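Local coordinates for protein ribosomal RNA small subunit methyltransferase Nep1 (Archaeoglobus fulgidus, PDB 3O7B) that probably methylates N1 of a specific pseudouridine in 16S rRNA during ribosome biogenesis, using S-adenosylmethionine as the methyl donor, at residues Gly27-Leu39 and Asp104-Ile117. Residues are numbered along the deposited sequence; the frame is centred on the assembly and turned at random.
Sequences GSAFVFLEASLEL and DFEVYVHTLNGEII
F30 brings the edge of its ring over one face of F105, CD2 standing 3.6 Å from CD1 of F105 with the planes at 57°, an edge-to-face pair; V107 CG2 lies at the rim of the F105 ring, and L97 of helix 87-98 touches both phenylalanines. With CG anti to its carbonyl carbon (chi1 -78°), the F30 ring leans toward its neighbour. The Y108 ring, on the other side of the sheet, has A29 CB and F30 O at its edge. These rings flank two adjacent parallel strands, 28-35, broken by a bulge, and 105-111, central in the mixed sheet of a SPOUT methyltransferase. The pair illustrates parallel bonding, such as Y108 N to F30 O at 2.9 Å, interrupted by a beta bulge at L33-E34 that shifts the register by one before pairing resumes at A35. There the H110 ring sets its edge against the E34 backbone, while H110 O accepts from A35 N at 2.8 Å. The E34 carboxylate turns elsewhere, to K83, T205 and F202. Past the bulge A35 CB meets V109 CG1 at 3.5 Å. T111 OG1 accepts from N113 N, an ST turn, and donates to the anti lone pair of E115 OE1 at 2.7 Å. A valine at T111 would probably leave the E115 carboxylate without its hydroxyl donor and N113 N without its acceptor. The forked end of L112 lies along 34-36, CD2 against E34 CB and CD1 against S36 CA, and L112 N reaches A35 O at 3.0 Å.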
ATOM      1  N   GLY A  27      11.161  23.732  -6.663  1.00 33.31           N
ATOM      2  CA  GLY A  27      10.962  22.475  -5.981  1.00 30.02           C
ATOM      3  C   GLY A  27      10.886  21.245  -6.858  1.00 27.19           C
ATOM      4  O   GLY A  27      10.669  21.332  -8.076  1.00 27.48           O
ATOM      5  N   SER A  28      11.056  20.098  -6.208  1.00 24.88           N
ATOM      6  CA  SER A  28      10.873  18.804  -6.849  1.00 21.67           C
ATOM      7  C   SER A  28       9.416  18.379  -6.858  1.00 18.94           C
ATOM      8  O   SER A  28       8.566  18.961  -6.177  1.00 17.23           O
ATOM      9  CB  SER A  28      11.751  17.736  -6.189  1.00 22.85           C
ATOM     10  OG  SER A  28      13.121  18.011  -6.461  1.00 25.80           O
ATOM     11  N   ALA A  29       9.133  17.376  -7.669  1.00 16.30           N
ATOM     12  CA  ALA A  29       7.814  16.779  -7.744  1.00 14.70           C
ATOM     13  C   ALA A  29       7.925  15.295  -7.993  1.00 14.12           C
ATOM     14  O   ALA A  29       8.857  14.831  -8.640  1.00 13.93           O
ATOM     15  CB  ALA A  29       6.997  17.416  -8.881  1.00 15.81           C
ATOM     16  N   PHE A  30       6.921  14.559  -7.531  1.00 13.09           N
ATOM     17  CA  PHE A  30       6.695  13.189  -7.933  1.00 13.04           C
ATOM     18  C   PHE A  30       5.462  13.145  -8.792  1.00 12.57           C
ATOM     19  O   PHE A  30       4.445  13.773  -8.442  1.00 12.96           O
ATOM     20  CB  PHE A  30       6.462  12.301  -6.705  1.00 13.18           C
ATOM     21  CG  PHE A  30       7.711  11.931  -5.972  1.00 13.90           C
ATOM     22  CD1 PHE A  30       8.226  10.629  -6.063  1.00 14.71           C
ATOM     23  CD2 PHE A  30       8.367  12.861  -5.154  1.00 15.63           C
ATOM     24  CE1 PHE A  30       9.369  10.264  -5.353  1.00 16.61           C
ATOM     25  CE2 PHE A  30       9.532  12.491  -4.448  1.00 16.54           C
ATOM     26  CZ  PHE A  30      10.019  11.200  -4.563  1.00 16.49           C
ATOM     27  N   VAL A  31       5.555  12.462  -9.936  1.00 12.44           N
ATOM     28  CA  VAL A  31       4.458  12.354 -10.867  1.00 12.41           C
ATOM     29  C   VAL A  31       4.177  10.891 -11.144  1.00 12.77           C
ATOM     30  O   VAL A  31       5.042  10.172 -11.673  1.00 13.58           O
ATOM     31  CB  VAL A  31       4.768  13.073 -12.229  1.00 12.72           C
ATOM     32  CG1 VAL A  31       3.564  13.049 -13.133  1.00 14.05           C
ATOM     33  CG2 VAL A  31       5.258  14.491 -11.975  1.00 13.54           C
ATOM     34  N   PHE A  32       2.970  10.439 -10.812  1.00 11.00           N
ATOM     35  CA  PHE A  32       2.542   9.105 -11.196  1.00 11.59           C
ATOM     36  C   PHE A  32       1.929   9.165 -12.564  1.00 12.93           C
ATOM     37  O   PHE A  32       1.022   9.968 -12.808  1.00 14.46           O
ATOM     38  CB  PHE A  32       1.603   8.513 -10.138  1.00 11.49           C
ATOM     39  CG  PHE A  32       2.293   8.301  -8.815  1.00 11.96           C
ATOM     40  CD1 PHE A  32       3.233   7.288  -8.673  1.00 13.04           C
ATOM     41  CD2 PHE A  32       2.043   9.152  -7.730  1.00 13.05           C
ATOM     42  CE1 PHE A  32       3.938   7.120  -7.474  1.00 12.99           C
ATOM     43  CE2 PHE A  32       2.736   8.971  -6.513  1.00 14.84           C
ATOM     44  CZ  PHE A  32       3.676   7.948  -6.398  1.00 14.20           C
ATOM     45  N   LEU A  33       2.464   8.346 -13.459  1.00 12.54           N
ATOM     46  CA  LEU A  33       2.101   8.393 -14.888  1.00 12.17           C
ATOM     47  C   LEU A  33       1.108   7.345 -15.289  1.00 13.31           C
ATOM     48  O   LEU A  33       1.186   6.176 -14.858  1.00 13.04           O
ATOM     49  CB  LEU A  33       3.354   8.230 -15.748  1.00 13.14           C
ATOM     50  CG  LEU A  33       4.399   9.322 -15.657  1.00 12.41           C
ATOM     51  CD1 LEU A  33       5.559   8.942 -16.570  1.00 14.97           C
ATOM     52  CD2 LEU A  33       3.830  10.705 -16.060  1.00 14.48           C
ATOM     53  N   GLU A  34       0.168   7.738 -16.149  1.00 13.16           N
ATOM     54  CA  GLU A  34      -0.827   6.822 -16.699  1.00 13.81           C
ATOM     55  C   GLU A  34      -1.532   6.050 -15.582  1.00 13.46           C
ATOM     56  O   GLU A  34      -1.783   4.838 -15.688  1.00 14.16           O
ATOM     57  CB  GLU A  34      -0.200   5.879 -17.738  1.00 14.44           C
ATOM     58  CG  GLU A  34       0.255   6.619 -19.000  1.00 15.50           C
ATOM     59  CD  GLU A  34       0.852   5.704 -20.030  1.00 19.79           C
ATOM     60  OE1 GLU A  34       0.592   4.483 -19.975  1.00 19.85           O
ATOM     61  OE2 GLU A  34       1.572   6.231 -20.912  1.00 19.92           O
ATOM     62  N   ALA A  35      -1.881   6.773 -14.519  1.00 12.52           N
ATOM     63  CA  ALA A  35      -2.577   6.118 -13.404  1.00 12.38           C
ATOM     64  C   ALA A  35      -3.911   5.578 -13.867  1.00 13.15           C
ATOM     65  O   ALA A  35      -4.646   6.209 -14.653  1.00 12.81           O
ATOM     66  CB  ALA A  35      -2.745   7.055 -12.241  1.00 12.15           C
ATOM     67  N   SER A  36      -4.228   4.386 -13.378  1.00 13.71           N
ATOM     68  CA  SER A  36      -5.375   3.616 -13.809  1.00 14.57           C
ATOM     69  C   SER A  36      -6.606   4.097 -13.044  1.00 15.06           C
ATOM     70  O   SER A  36      -7.173   3.384 -12.189  1.00 15.25           O
ATOM     71  CB  SER A  36      -5.073   2.137 -13.552  1.00 14.47           C
ATOM     72  OG  SER A  36      -6.000   1.290 -14.192  1.00 15.43           O
ATOM     73  N   LEU A  37      -7.008   5.329 -13.354  1.00 15.30           N
ATOM     74  CA  LEU A  37      -7.998   6.062 -12.593  1.00 16.66           C
ATOM     75  C   LEU A  37      -8.942   6.753 -13.571  1.00 16.62           C
ATOM     76  O   LEU A  37      -8.563   7.718 -14.246  1.00 17.73           O
ATOM     77  CB  LEU A  37      -7.251   7.073 -11.741  1.00 18.03           C
ATOM     78  CG  LEU A  37      -7.803   7.733 -10.509  1.00 21.08           C
ATOM     79  CD1 LEU A  37      -8.001   6.689  -9.423  1.00 20.79           C
ATOM     80  CD2 LEU A  37      -6.787   8.757 -10.078  1.00 19.45           C
ATOM     81  N   GLU A  38     -10.157   6.230 -13.658  1.00 16.82           N
ATOM     82  CA  GLU A  38     -11.180   6.768 -14.554  1.00 17.48           C
ATOM     83  C   GLU A  38     -12.560   6.307 -14.127  1.00 17.28           C
ATOM     84  O   GLU A  38     -12.706   5.248 -13.493  1.00 16.68           O
ATOM     85  CB  GLU A  38     -10.912   6.325 -16.005  1.00 17.34           C
ATOM     86  CG  GLU A  38     -11.223   4.863 -16.306  1.00 18.71           C
ATOM     87  CD  GLU A  38     -10.704   4.431 -17.654  1.00 19.32           C
ATOM     88  OE1 GLU A  38     -11.047   5.114 -18.648  1.00 22.56           O
ATOM     89  OE2 GLU A  38      -9.957   3.435 -17.726  1.00 18.58           O
ATOM     90  N   LEU A  39     -13.572   7.082 -14.505  1.00 17.45           N
ATOM     91  CA  LEU A  39     -14.949   6.659 -14.339  1.00 18.62           C
ATOM     92  C   LEU A  39     -15.319   5.621 -15.405  1.00 18.81           C
ATOM     93  O   LEU A  39     -14.637   5.491 -16.424  1.00 19.86           O
ATOM     94  CB  LEU A  39     -15.888   7.871 -14.391  1.00 18.74           C
ATOM     95  CG  LEU A  39     -15.640   8.940 -13.323  1.00 20.09           C
ATOM     96  CD1 LEU A  39     -16.554  10.138 -13.534  1.00 21.36           C
ATOM     97  CD2 LEU A  39     -15.796   8.358 -11.922  1.00 21.29           C
ATOM     98  N   ASP A 104       9.429  18.739   0.872  1.00 25.56           N
ATOM     99  CA  ASP A 104      10.027  19.612  -0.166  1.00 25.00           C
ATOM    100  C   ASP A 104       9.660  19.211  -1.593  1.00 24.00           C
ATOM    101  O   ASP A 104      10.405  19.485  -2.557  1.00 24.93           O
ATOM    102  CB  ASP A 104      11.562  19.620  -0.039  1.00 25.47           C
ATOM    103  CG  ASP A 104      12.216  18.358  -0.604  1.00 27.38           C
ATOM    104  OD1 ASP A 104      11.567  17.291  -0.581  1.00 27.95           O
ATOM    105  OD2 ASP A 104      13.372  18.437  -1.089  1.00 29.05           O
ATOM    106  N   PHE A 105       8.539  18.523  -1.730  1.00 20.88           N
ATOM    107  CA  PHE A 105       8.085  18.144  -3.051  1.00 19.16           C
ATOM    108  C   PHE A 105       6.582  18.277  -3.222  1.00 18.32           C
ATOM    109  O   PHE A 105       5.802  18.244  -2.260  1.00 17.64           O
ATOM    110  CB  PHE A 105       8.575  16.736  -3.436  1.00 18.52           C
ATOM    111  CG  PHE A 105       8.073  15.625  -2.530  1.00 18.33           C
ATOM    112  CD1 PHE A 105       6.847  15.016  -2.769  1.00 18.31           C
ATOM    113  CD2 PHE A 105       8.870  15.153  -1.487  1.00 19.02           C
ATOM    114  CE1 PHE A 105       6.403  13.969  -1.953  1.00 18.82           C
ATOM    115  CE2 PHE A 105       8.442  14.104  -0.670  1.00 19.13           C
ATOM    116  CZ  PHE A 105       7.204  13.523  -0.895  1.00 18.65           C
ATOM    117  N   GLU A 106       6.191  18.469  -4.467  1.00 16.63           N
ATOM    118  CA  GLU A 106       4.802  18.425  -4.888  1.00 16.92           C
ATOM    119  C   GLU A 106       4.477  17.036  -5.422  1.00 14.82           C
ATOM    120  O   GLU A 106       5.386  16.276  -5.771  1.00 14.16           O
ATOM    121  CB  GLU A 106       4.520  19.444  -5.996  1.00 17.12           C
ATOM    122  CG  GLU A 106       4.540  20.908  -5.602  1.00 21.09           C
ATOM    123  CD  GLU A 106       3.979  21.783  -6.730  1.00 21.52           C
ATOM    124  OE1 GLU A 106       4.623  21.908  -7.811  1.00 24.15           O
ATOM    125  OE2 GLU A 106       2.873  22.337  -6.555  1.00 26.37           O
ATOM    126  N   VAL A 107       3.183  16.732  -5.506  1.00 14.18           N
ATOM    127  CA  VAL A 107       2.679  15.443  -5.964  1.00 13.81           C
ATOM    128  C   VAL A 107       1.604  15.610  -7.013  1.00 13.39           C
ATOM    129  O   VAL A 107       0.633  16.358  -6.818  1.00 13.79           O
ATOM    130  CB  VAL A 107       2.099  14.629  -4.774  1.00 13.80           C
ATOM    131  CG1 VAL A 107       1.507  13.311  -5.249  1.00 14.89           C
ATOM    132  CG2 VAL A 107       3.181  14.395  -3.760  1.00 15.83           C
ATOM    133  N   TYR A 108       1.786  14.931  -8.148  1.00 12.33           N
ATOM    134  CA  TYR A 108       0.814  14.930  -9.217  1.00 11.92           C
ATOM    135  C   TYR A 108       0.471  13.532  -9.650  1.00 11.43           C
ATOM    136  O   TYR A 108       1.314  12.622  -9.568  1.00 11.70           O
ATOM    137  CB  TYR A 108       1.363  15.657 -10.459  1.00 13.64           C
ATOM    138  CG  TYR A 108       1.648  17.119 -10.247  1.00 14.63           C
ATOM    139  CD1 TYR A 108       0.659  18.064 -10.486  1.00 15.21           C
ATOM    140  CD2 TYR A 108       2.882  17.550  -9.784  1.00 15.48           C
ATOM    141  CE1 TYR A 108       0.906  19.416 -10.307  1.00 17.85           C
ATOM    142  CE2 TYR A 108       3.139  18.911  -9.607  1.00 17.24           C
ATOM    143  CZ  TYR A 108       2.132  19.827  -9.871  1.00 18.92           C
ATOM    144  OH  TYR A 108       2.336  21.190  -9.698  1.00 23.01           O
ATOM    145  N   VAL A 109      -0.749  13.374 -10.147  1.00 11.83           N
ATOM    146  CA  VAL A 109      -1.178  12.133 -10.754  1.00 12.46           C
ATOM    147  C   VAL A 109      -1.621  12.466 -12.178  1.00 13.21           C
ATOM    148  O   VAL A 109      -2.477  13.330 -12.380  1.00 13.97           O
ATOM    149  CB  VAL A 109      -2.339  11.478  -9.964  1.00 13.11           C
ATOM    150  CG1 VAL A 109      -2.855  10.228 -10.692  1.00 13.49           C
ATOM    151  CG2 VAL A 109      -1.892  11.119  -8.553  1.00 13.77           C
ATOM    152  N   HIS A 110      -0.993  11.820 -13.161  1.00 12.81           N
ATOM    153  CA  HIS A 110      -1.398  11.901 -14.551  1.00 12.69           C
ATOM    154  C   HIS A 110      -2.173  10.630 -14.834  1.00 13.15           C
ATOM    155  O   HIS A 110      -1.675   9.529 -14.549  1.00 13.18           O
ATOM    156  CB  HIS A 110      -0.117  12.027 -15.392  1.00 12.95           C
ATOM    157  CG  HIS A 110      -0.242  11.591 -16.815  1.00 13.82           C
ATOM    158  ND1 HIS A 110      -0.659  12.418 -17.843  1.00 17.58           N
ATOM    159  CD2 HIS A 110       0.083  10.406 -17.382  1.00 11.45           C
ATOM    160  CE1 HIS A 110      -0.600  11.741 -18.980  1.00 13.25           C
ATOM    161  NE2 HIS A 110      -0.156  10.521 -18.728  1.00 18.13           N
ATOM    162  N   THR A 111      -3.390  10.750 -15.334  1.00 13.26           N
ATOM    163  CA  THR A 111      -4.207   9.563 -15.567  1.00 14.66           C
ATOM    164  C   THR A 111      -4.007   9.004 -16.981  1.00 15.63           C
ATOM    165  O   THR A 111      -3.431   9.681 -17.857  1.00 15.72           O
ATOM    166  CB  THR A 111      -5.701   9.822 -15.352  1.00 14.61           C
ATOM    167  OG1 THR A 111      -6.183  10.611 -16.451  1.00 15.44           O
ATOM    168  CG2 THR A 111      -5.955  10.556 -14.048  1.00 16.20           C
ATOM    169  N   LEU A 112      -4.502   7.785 -17.193  1.00 16.49           N
ATOM    170  CA  LEU A 112      -4.467   7.132 -18.510  1.00 18.43           C
ATOM    171  C   LEU A 112      -5.104   7.965 -19.594  1.00 19.57           C
ATOM    172  O   LEU A 112      -4.775   7.784 -20.769  1.00 21.16           O
ATOM    173  CB  LEU A 112      -5.222   5.811 -18.470  1.00 20.09           C
ATOM    174  CG  LEU A 112      -4.509   4.637 -17.845  1.00 22.27           C
ATOM    175  CD1 LEU A 112      -5.514   3.512 -17.645  1.00 22.56           C
ATOM    176  CD2 LEU A 112      -3.362   4.198 -18.747  1.00 24.04           C
ATOM    177  N   ASN A 113      -6.042   8.822 -19.207  1.00 19.42           N
ATOM    178  CA  ASN A 113      -6.764   9.673 -20.159  1.00 19.90           C
ATOM    179  C   ASN A 113      -6.154  11.063 -20.302  1.00 19.94           C
ATOM    180  O   ASN A 113      -6.726  11.934 -20.975  1.00 21.13           O
ATOM    181  CB  ASN A 113      -8.251   9.727 -19.793  1.00 20.42           C
ATOM    182  CG  ASN A 113      -8.922   8.365 -19.914  1.00 23.34           C
ATOM    183  OD1 ASN A 113      -9.655   7.931 -19.014  1.00 27.81           O
ATOM    184  ND2 ASN A 113      -8.654   7.667 -21.019  1.00 25.22           N
ATOM    185  N   GLY A 114      -4.999  11.270 -19.674  1.00 18.63           N
ATOM    186  CA  GLY A 114      -4.228  12.506 -19.806  1.00 18.25           C
ATOM    187  C   GLY A 114      -4.579  13.639 -18.861  1.00 18.33           C
ATOM    188  O   GLY A 114      -4.034  14.750 -18.975  1.00 18.08           O
ATOM    189  N   GLU A 115      -5.476  13.373 -17.909  1.00 17.07           N
ATOM    190  CA  GLU A 115      -5.851  14.390 -16.932  1.00 17.12           C
ATOM    191  C   GLU A 115      -4.737  14.550 -15.901  1.00 15.55           C
ATOM    192  O   GLU A 115      -4.000  13.592 -15.633  1.00 15.05           O
ATOM    193  CB  GLU A 115      -7.144  14.013 -16.222  1.00 17.96           C
ATOM    194  CG  GLU A 115      -8.317  13.853 -17.150  1.00 22.70           C
ATOM    195  CD  GLU A 115      -9.228  12.734 -16.723  1.00 28.92           C
ATOM    196  OE1 GLU A 115      -8.728  11.603 -16.470  1.00 29.74           O
ATOM    197  OE2 GLU A 115     -10.450  12.974 -16.646  1.00 29.94           O
ATOM    198  N   ILE A 116      -4.615  15.745 -15.338  1.00 14.74           N
ATOM    199  CA  ILE A 116      -3.601  16.072 -14.361  1.00 13.82           C
ATOM    200  C   ILE A 116      -4.300  16.398 -13.036  1.00 13.79           C
ATOM    201  O   ILE A 116      -5.134  17.307 -12.981  1.00 13.94           O
ATOM    202  CB  ILE A 116      -2.725  17.277 -14.830  1.00 14.53           C
ATOM    203  CG1 ILE A 116      -1.935  16.934 -16.115  1.00 14.53           C
ATOM    204  CG2 ILE A 116      -1.787  17.718 -13.740  1.00 16.17           C
ATOM    205  CD1 ILE A 116      -1.005  15.732 -15.981  1.00 15.82           C
ATOM    206  N   ILE A 117      -3.969  15.643 -11.991  1.00 13.23           N
ATOM    207  CA  ILE A 117      -4.480  15.886 -10.649  1.00 13.05           C
ATOM    208  C   ILE A 117      -3.337  16.323  -9.755  1.00 13.74           C
ATOM    209  O   ILE A 117      -2.283  15.672  -9.685  1.00 14.01           O
ATOM    210  CB  ILE A 117      -5.128  14.600 -10.084  1.00 12.57           C
ATOM    211  CG1 ILE A 117      -6.289  14.134 -10.954  1.00 13.54           C
ATOM    212  CG2 ILE A 117      -5.523  14.791  -8.608  1.00 13.58           C
ATOM    213  CD1 ILE A 117      -6.671  12.663 -10.761  1.00 15.42           C
TER